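Local coordinates for protein DNA polymerase sliding clamp (Archaeoglobus fulgidus, PDB 1RWZ) that forms a homotrimeric ring that encircles DNA and probably tethers DNA polymerase and other proteins to it during replication, at residues A[2-7]-A[54-59]; A[37-42]-A[118-123]; A[72-77]-A[106-111]. One frame throughout, in Å; residues are numbered along the deposited sequence.

In the fold
All three contacts involve the N-terminal domain, and none touches another. Interactions 1 and 3 lie in this domain alone, with centres about 18 Å apart. Both reach the same antiparallel sheet, whose two outermost strands in this chain are 58-61 and 104-109. Interaction 1 ties strand 58-61 to strand 2-7. Interaction 3 sets helix 71-78 against strand 104-109, where the sheet runs on into a neighbouring subunit. Interaction 2 holds the linker between the two domains against strand 33-39. Its centre is about 26 Å from that of interaction 1 and about 21 Å from that of interaction 3. Along the chain, interaction 3 is nested inside the loop that interaction 2 closes.

Interaction 1 (A[2-7]-A[54-59]); sequences IDVIMT and DSFEVY
Val-4 and Tyr-59 form a non-hydrogen-bonded antiparallel pair. Their side chains lie side by side on one face of the sheet. CG1 of Val-4 sits beside the backbone N (chi1 -54°) and comes 3.5 Å from CD1 of Tyr-59. The Tyr-59 ring in turn places CD1 over one face of the Phe-56 ring. Phe-56 also runs alongside Met-6, with Met-6 CB 3.9 Å from Phe-56 CD1. Met-6 SD lies oblique to this ring, 5.3 Å from its centroid, as a Met-aromatic contact. On the other face Ile-5 and Val-58 point the same way, and their CB atoms are 3.9 Å apart.

The backbone forms a classic beta bulge, with Glu-57 and Val-58 both facing Ile-5. Ile-5 O accepts from Glu-57 N at 2.8 Å and weakly from Val-58 N at 3.3 Å. Ile-5 N donates to Val-58 O at 2.8 Å. Beyond the bulge, a water joins Thr-7 N, Ser-55 O and Glu-57 OE2.

Strand 2-7 hydrogen-bonds to strand 86-91 as well. Thr-7 OG1 caps Leu-10 N at the start of helix 8-19, and Tyr-59 OH hydrogen-bonds to Leu-30 O on strand 24-30.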
# COMPACT_ATOMS: atom_id res chain seq x y z
N ILE A 2 -0.55 27.41 28.06
CA ILE A 2 -1.23 27.17 26.79
C ILE A 2 -1.84 25.78 26.92
O ILE A 2 -1.17 24.84 27.32
CB ILE A 2 -0.25 27.16 25.61
CG1 ILE A 2 0.28 28.58 25.36
CG2 ILE A 2 -0.93 26.60 24.37
CD1 ILE A 2 1.39 28.63 24.33
N ASP A 3 -3.13 25.66 26.59
CA ASP A 3 -3.79 24.37 26.65
C ASP A 3 -4.85 24.35 25.57
O ASP A 3 -5.88 25.03 25.68
CB ASP A 3 -4.42 24.15 28.03
CG ASP A 3 -5.10 22.80 28.14
OD1 ASP A 3 -4.76 21.89 27.36
OD2 ASP A 3 -5.99 22.65 29.01
N VAL A 4 -4.60 23.59 24.51
CA VAL A 4 -5.53 23.51 23.40
C VAL A 4 -5.82 22.06 23.03
O VAL A 4 -5.02 21.17 23.30
CB VAL A 4 -4.97 24.24 22.15
CG1 VAL A 4 -4.61 25.67 22.51
CG2 VAL A 4 -3.75 23.51 21.61
N ILE A 5 -6.99 21.84 22.44
CA ILE A 5 -7.38 20.51 22.01
C ILE A 5 -7.82 20.63 20.56
O ILE A 5 -8.62 21.50 20.21
CB ILE A 5 -8.51 19.94 22.89
CG1 ILE A 5 -8.00 19.79 24.33
CG2 ILE A 5 -8.98 18.59 22.34
CD1 ILE A 5 -9.01 19.16 25.29
N MET A 6 -7.29 19.75 19.71
CA MET A 6 -7.58 19.77 18.29
C MET A 6 -7.69 18.35 17.76
O MET A 6 -7.26 17.41 18.42
CB MET A 6 -6.43 20.49 17.57
CG MET A 6 -5.10 19.74 17.68
SD MET A 6 -3.65 20.81 17.51
CE MET A 6 -3.82 21.32 15.84
N THR A 7 -8.28 18.17 16.58
CA THR A 7 -8.40 16.83 16.02
C THR A 7 -7.02 16.37 15.56
O THR A 7 -6.17 17.19 15.20
CB THR A 7 -9.35 16.78 14.81
OG1 THR A 7 -8.75 17.45 13.69
CG2 THR A 7 -10.67 17.44 15.15
N ASP A 54 -11.52 29.18 16.67
CA ASP A 54 -12.76 28.41 16.56
C ASP A 54 -12.61 27.06 15.85
O ASP A 54 -13.55 26.28 15.81
CB ASP A 54 -13.85 29.25 15.90
CG ASP A 54 -14.28 30.42 16.77
OD1 ASP A 54 -14.45 30.22 17.99
OD2 ASP A 54 -14.46 31.54 16.24
N SER A 55 -11.42 26.79 15.30
CA SER A 55 -11.19 25.52 14.63
C SER A 55 -10.74 24.47 15.65
O SER A 55 -10.69 23.28 15.35
CB SER A 55 -10.13 25.66 13.53
OG SER A 55 -10.67 26.39 12.43
N PHE A 56 -10.41 24.94 16.85
CA PHE A 56 -9.98 24.06 17.95
C PHE A 56 -11.21 23.62 18.74
O PHE A 56 -12.23 24.32 18.74
CB PHE A 56 -9.06 24.82 18.90
CG PHE A 56 -7.68 25.07 18.36
CD1 PHE A 56 -6.64 24.20 18.66
CD2 PHE A 56 -7.42 26.19 17.57
CE1 PHE A 56 -5.35 24.44 18.17
CE2 PHE A 56 -6.15 26.43 17.08
CZ PHE A 56 -5.11 25.56 17.38
N GLU A 57 -11.12 22.49 19.43
CA GLU A 57 -12.24 22.03 20.25
C GLU A 57 -12.16 22.85 21.53
O GLU A 57 -13.18 23.25 22.10
CB GLU A 57 -12.09 20.54 20.59
CG GLU A 57 -11.86 19.64 19.37
CD GLU A 57 -12.85 19.90 18.25
OE1 GLU A 57 -14.06 20.04 18.54
OE2 GLU A 57 -12.43 19.94 17.08
N VAL A 58 -10.93 23.09 21.98
CA VAL A 58 -10.65 23.90 23.17
C VAL A 58 -9.43 24.76 22.85
O VAL A 58 -8.45 24.27 22.29
CB VAL A 58 -10.31 23.03 24.41
CG1 VAL A 58 -9.89 23.93 25.57
CG2 VAL A 58 -11.51 22.18 24.81
N TYR A 59 -9.49 26.04 23.20
CA TYR A 59 -8.37 26.94 22.95
C TYR A 59 -8.25 27.88 24.15
O TYR A 59 -8.90 28.92 24.21
CB TYR A 59 -8.60 27.76 21.67
CG TYR A 59 -7.38 28.52 21.20
CD1 TYR A 59 -6.36 27.88 20.50
CD2 TYR A 59 -7.22 29.88 21.49
CE1 TYR A 59 -5.21 28.56 20.09
CE2 TYR A 59 -6.08 30.57 21.09
CZ TYR A 59 -5.08 29.91 20.40
OH TYR A 59 -3.94 30.59 20.01
O HOH W 1 -9.93 20.67 16.20

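Interaction 2 (A[37-42]-A[118-123]); sequences RAVDPA and KEPRIP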
# COMPACT_ATOMS: atom_id res chain seq x y z
N ARG A 37 4.81 30.72 10.23
CA ARG A 37 5.27 31.00 8.88
C ARG A 37 6.75 30.63 8.78
O ARG A 37 7.48 30.74 9.76
CB ARG A 37 5.08 32.48 8.55
CG ARG A 37 6.00 33.39 9.35
CD ARG A 37 5.75 34.86 9.08
NE ARG A 37 4.54 35.33 9.75
CZ ARG A 37 4.24 36.62 9.90
NH1 ARG A 37 5.07 37.54 9.44
NH2 ARG A 37 3.12 36.98 10.51
N ALA A 38 7.17 30.18 7.60
CA ALA A 38 8.55 29.78 7.39
C ALA A 38 8.91 29.72 5.91
O ALA A 38 8.06 29.48 5.06
CB ALA A 38 8.81 28.42 8.04
N VAL A 39 10.19 29.93 5.61
CA VAL A 39 10.69 29.88 4.24
C VAL A 39 11.68 28.72 4.18
O VAL A 39 12.38 28.46 5.15
CB VAL A 39 11.42 31.19 3.87
CG1 VAL A 39 11.87 31.13 2.42
CG2 VAL A 39 10.50 32.37 4.10
N ASP A 40 11.73 28.02 3.05
CA ASP A 40 12.64 26.89 2.94
C ASP A 40 14.09 27.34 2.81
O ASP A 40 14.37 28.52 2.59
CB ASP A 40 12.24 25.96 1.78
CG ASP A 40 12.62 26.50 0.42
OD1 ASP A 40 12.84 25.67 -0.48
OD2 ASP A 40 12.67 27.74 0.24
N PRO A 41 15.05 26.40 2.96
CA PRO A 41 16.48 26.70 2.86
C PRO A 41 16.89 27.41 1.57
O PRO A 41 17.71 28.33 1.60
CB PRO A 41 17.12 25.32 2.98
CG PRO A 41 16.18 24.60 3.90
CD PRO A 41 14.83 24.99 3.34
N ALA A 42 16.31 27.00 0.45
CA ALA A 42 16.63 27.60 -0.84
C ALA A 42 15.95 28.95 -1.08
O ALA A 42 16.22 29.62 -2.08
CB ALA A 42 16.28 26.64 -1.96
N LYS A 118 15.32 33.82 11.80
CA LYS A 118 14.48 35.00 11.93
C LYS A 118 13.10 34.83 11.31
O LYS A 118 12.95 34.26 10.23
CB LYS A 118 15.17 36.21 11.29
CG LYS A 118 16.32 36.79 12.10
CD LYS A 118 15.81 37.47 13.37
CE LYS A 118 16.95 38.13 14.13
NZ LYS A 118 16.46 38.84 15.36
N GLU A 119 12.09 35.35 12.00
CA GLU A 119 10.71 35.27 11.53
C GLU A 119 10.61 36.05 10.21
O GLU A 119 10.89 37.24 10.17
CB GLU A 119 9.78 35.89 12.57
CG GLU A 119 8.31 35.59 12.37
CD GLU A 119 7.96 34.15 12.70
OE1 GLU A 119 6.76 33.83 12.73
OE2 GLU A 119 8.88 33.34 12.92
N PRO A 120 10.20 35.37 9.13
CA PRO A 120 10.06 36.02 7.82
C PRO A 120 8.84 36.92 7.71
O PRO A 120 7.84 36.72 8.41
CB PRO A 120 10.00 34.84 6.86
CG PRO A 120 9.25 33.82 7.66
CD PRO A 120 9.91 33.93 9.03
N ARG A 121 8.92 37.93 6.84
CA ARG A 121 7.81 38.85 6.64
C ARG A 121 6.92 38.37 5.50
O ARG A 121 7.40 37.76 4.54
CB ARG A 121 8.32 40.26 6.32
CG ARG A 121 9.03 40.95 7.48
CD ARG A 121 9.36 42.40 7.12
NE ARG A 121 9.97 43.12 8.24
CZ ARG A 121 10.29 44.41 8.21
NH1 ARG A 121 10.07 45.13 7.11
NH2 ARG A 121 10.84 44.98 9.27
N ILE A 122 5.62 38.65 5.60
CA ILE A 122 4.67 38.26 4.57
C ILE A 122 4.69 39.27 3.43
O ILE A 122 4.40 40.45 3.64
CB ILE A 122 3.24 38.17 5.13
CG1 ILE A 122 3.19 37.12 6.25
CG2 ILE A 122 2.26 37.81 4.02
CD1 ILE A 122 1.85 37.04 6.95
N PRO A 123 5.04 38.83 2.21
CA PRO A 123 5.08 39.74 1.06
C PRO A 123 3.71 40.31 0.71
O PRO A 123 2.73 39.58 0.66
CB PRO A 123 5.65 38.86 -0.04
CG PRO A 123 5.12 37.50 0.31
CD PRO A 123 5.34 37.45 1.80
O HOH W 2 6.00 31.49 12.65
O HOH W 3 4.78 40.26 7.77
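Arg-37 meets Glu-119, Pro-120 and Ile-122 with different parts of one bent side chain. Its CG stands between the backbone N and the carbonyl carbon (chi1 68°) and packs 3.7 Å from CG of Pro-120. Farther out, the model places NH1 of Arg-37 3.1 Å from Pro-120 O in a nearly straight bond (168°), in the guanidinium plane. That oxygen sits too close to a neighbour, so the geometry of the bond is doubtful. Ile-122 crosses the arginine at about a right angle and sets its CD1 over the centre of one guanidinium face, 3.8 Å from Arg-37 CZ. Val-39 CG2 packs 3.7 Å from Pro-120 CB.

Residues 118-123 belong to the interdomain connecting loop of PCNA, which joins the two domains of a subunit and, as in relatives, probably borders the docking site for partner proteins. Here it crosses the end of strand 33-39 with the two directions 93° apart.

One water accepts from Ile-122 N and, weakly, from Arg-37 NH1. A second accepts from Arg-37 N and reaches Glu-119 OE1.

Glu-119 OE1 is 4.0 Å from Arg-37 NE, well out of the guanidinium plane. No N-H points at it, so any attraction is probably only electrostatic. NE hydrogen-bonds to His-35 NE2 instead, and Glu-119 OE1 to His-28 NE2. On strand 45-52, Met-46 touches Pro-120 and Ile-48 touches Ile-122.

Interaction 3 (A[72-77]-A[106-111]); sequences DRIFDI and YKVALI
Ile-77 lies over one face of the Tyr-106 ring in a CH-pi contact. Its CG1 stands 3.5 Å from the ring centroid, 19° off the normal and offset toward the rim. The nearest ring atom is Tyr-106 CZ, 3.3 Å from Ile-77 CG1. The other branches spread over the same ring: Ile-77 CD1 comes 3.4 Å from Tyr-106 CE1, and CG2 meets the CG and CD2 side. The tyrosine side chain leaves the strand toward the helix, and with CG anti to the backbone N (chi1 170°) the ring lies against Ile-77.

The remaining apolar contacts flank this CH-pi contact. Ile-74 CD1 sits at the ring edge, near its plane, 4.2 Å from Tyr-106 CE2. The same methyl is 4.1 Å from Val-108 CG1, so it meets both strand residues. Arg-73 contributes the aliphatic part of its extended chain. Its CD is 3.9 Å from Val-108 CG2, and its CB packs near Tyr-106 OH.

Helix segment 72-77 and strand 106-109 run nearly antiparallel, at 168°, with axes 10.4 Å apart. Side chains fill that gap. Arg-73, Ile-74 and Ile-77 belong to adjacent turns of the helix and together meet the strand.

The polar ends turn to a neighbouring subunit. Tyr-106 OH hydrogen-bonds to Asp-170 OD2 of that subunit, and Arg-73 NH1 forms a salt bridge to the same oxygen. Residues 106-108 also pair with a strand of that chain in an antiparallel ladder, continuing the sheet across the ring interface.

The contact is thus apolar within the chain and polar at its outer end. Ile-77 over the face and the hydroxyl bond probably both limit how the Tyr-106 ring can turn. The arginine and the hydroxyl would probably favour the charged form of Asp-170 of the neighbouring subunit.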
# COMPACT_ATOMS: atom_id res chain seq x y z
N ASP A 72 10.58 18.15 12.82
CA ASP A 72 10.84 16.77 12.42
C ASP A 72 10.31 15.83 13.50
O ASP A 72 9.70 14.81 13.20
CB ASP A 72 12.34 16.51 12.21
CG ASP A 72 12.90 17.23 11.00
OD1 ASP A 72 12.21 17.31 9.97
OD2 ASP A 72 14.05 17.70 11.08
N ARG A 73 10.53 16.20 14.76
CA ARG A 73 10.07 15.38 15.88
C ARG A 73 8.55 15.32 15.99
O ARG A 73 7.98 14.23 16.10
CB ARG A 73 10.63 15.91 17.20
CG ARG A 73 12.11 15.66 17.39
CD ARG A 73 12.56 16.06 18.79
NE ARG A 73 13.98 15.83 19.00
CZ ARG A 73 14.56 14.63 19.01
NH1 ARG A 73 13.83 13.54 18.82
NH2 ARG A 73 15.87 14.52 19.20
N ILE A 74 7.89 16.47 15.95
CA ILE A 74 6.44 16.50 16.04
C ILE A 74 5.85 15.70 14.88
O ILE A 74 4.85 15.00 15.05
CB ILE A 74 5.88 17.95 16.00
CG1 ILE A 74 6.40 18.74 17.21
CG2 ILE A 74 4.35 17.92 16.02
CD1 ILE A 74 6.03 18.15 18.55
N PHE A 75 6.47 15.81 13.71
CA PHE A 75 5.98 15.08 12.56
C PHE A 75 6.13 13.58 12.79
O PHE A 75 5.22 12.80 12.49
CB PHE A 75 6.75 15.48 11.30
CG PHE A 75 6.27 14.79 10.05
CD1 PHE A 75 4.93 14.85 9.69
CD2 PHE A 75 7.16 14.10 9.24
CE1 PHE A 75 4.47 14.22 8.53
CE2 PHE A 75 6.71 13.47 8.08
CZ PHE A 75 5.37 13.53 7.72
N ASP A 76 7.27 13.18 13.32
CA ASP A 76 7.52 11.77 13.59
C ASP A 76 6.49 11.25 14.58
O ASP A 76 5.88 10.21 14.36
CB ASP A 76 8.94 11.58 14.12
CG ASP A 76 9.36 10.12 14.17
OD1 ASP A 76 8.99 9.37 13.24
OD2 ASP A 76 10.06 9.73 15.12
N ILE A 77 6.29 11.99 15.67
CA ILE A 77 5.32 11.61 16.70
C ILE A 77 3.89 11.62 16.17
O ILE A 77 3.07 10.78 16.56
CB ILE A 77 5.40 12.56 17.92
CG1 ILE A 77 6.78 12.45 18.58
CG2 ILE A 77 4.31 12.22 18.92
CD1 ILE A 77 7.10 11.07 19.13
N TYR A 106 3.23 12.60 25.36
CA TYR A 106 4.56 12.82 24.80
C TYR A 106 5.05 14.17 25.33
O TYR A 106 4.28 15.13 25.40
CB TYR A 106 4.47 12.85 23.27
CG TYR A 106 5.72 13.30 22.55
CD1 TYR A 106 6.88 12.52 22.56
CD2 TYR A 106 5.74 14.50 21.84
CE1 TYR A 106 8.03 12.93 21.88
CE2 TYR A 106 6.89 14.92 21.15
CZ TYR A 106 8.03 14.12 21.18
OH TYR A 106 9.16 14.52 20.49
N LYS A 107 6.31 14.23 25.73
CA LYS A 107 6.90 15.47 26.22
C LYS A 107 8.13 15.75 25.37
O LYS A 107 9.00 14.89 25.25
CB LYS A 107 7.35 15.34 27.68
CG LYS A 107 6.24 15.27 28.71
CD LYS A 107 6.84 15.21 30.10
CE LYS A 107 5.77 15.24 31.18
NZ LYS A 107 6.36 15.18 32.54
N VAL A 108 8.19 16.93 24.76
CA VAL A 108 9.34 17.26 23.94
C VAL A 108 9.91 18.59 24.38
O VAL A 108 9.17 19.51 24.72
CB VAL A 108 9.00 17.31 22.43
CG1 VAL A 108 7.98 18.39 22.16
CG2 VAL A 108 10.27 17.55 21.62
N ALA A 109 11.23 18.69 24.38
CA ALA A 109 11.89 19.92 24.77
C ALA A 109 11.68 20.95 23.67
O ALA A 109 11.83 20.66 22.49
CB ALA A 109 13.38 19.68 24.97
N LEU A 110 11.30 22.16 24.07
CA LEU A 110 11.09 23.24 23.12
C LEU A 110 12.43 23.85 22.75
O LEU A 110 13.43 23.64 23.44
CB LEU A 110 10.17 24.30 23.74
CG LEU A 110 8.72 23.85 23.92
CD1 LEU A 110 7.94 24.92 24.68
CD2 LEU A 110 8.10 23.60 22.55
N ILE A 111 12.45 24.58 21.65
CA ILE A 111 13.66 25.23 21.17
C ILE A 111 13.56 26.72 21.44
O ILE A 111 12.48 27.30 21.36
CB ILE A 111 13.84 25.03 19.65
CG1 ILE A 111 13.88 23.54 19.31
CG2 ILE A 111 15.11 25.72 19.17
CD1 ILE A 111 13.89 23.26 17.83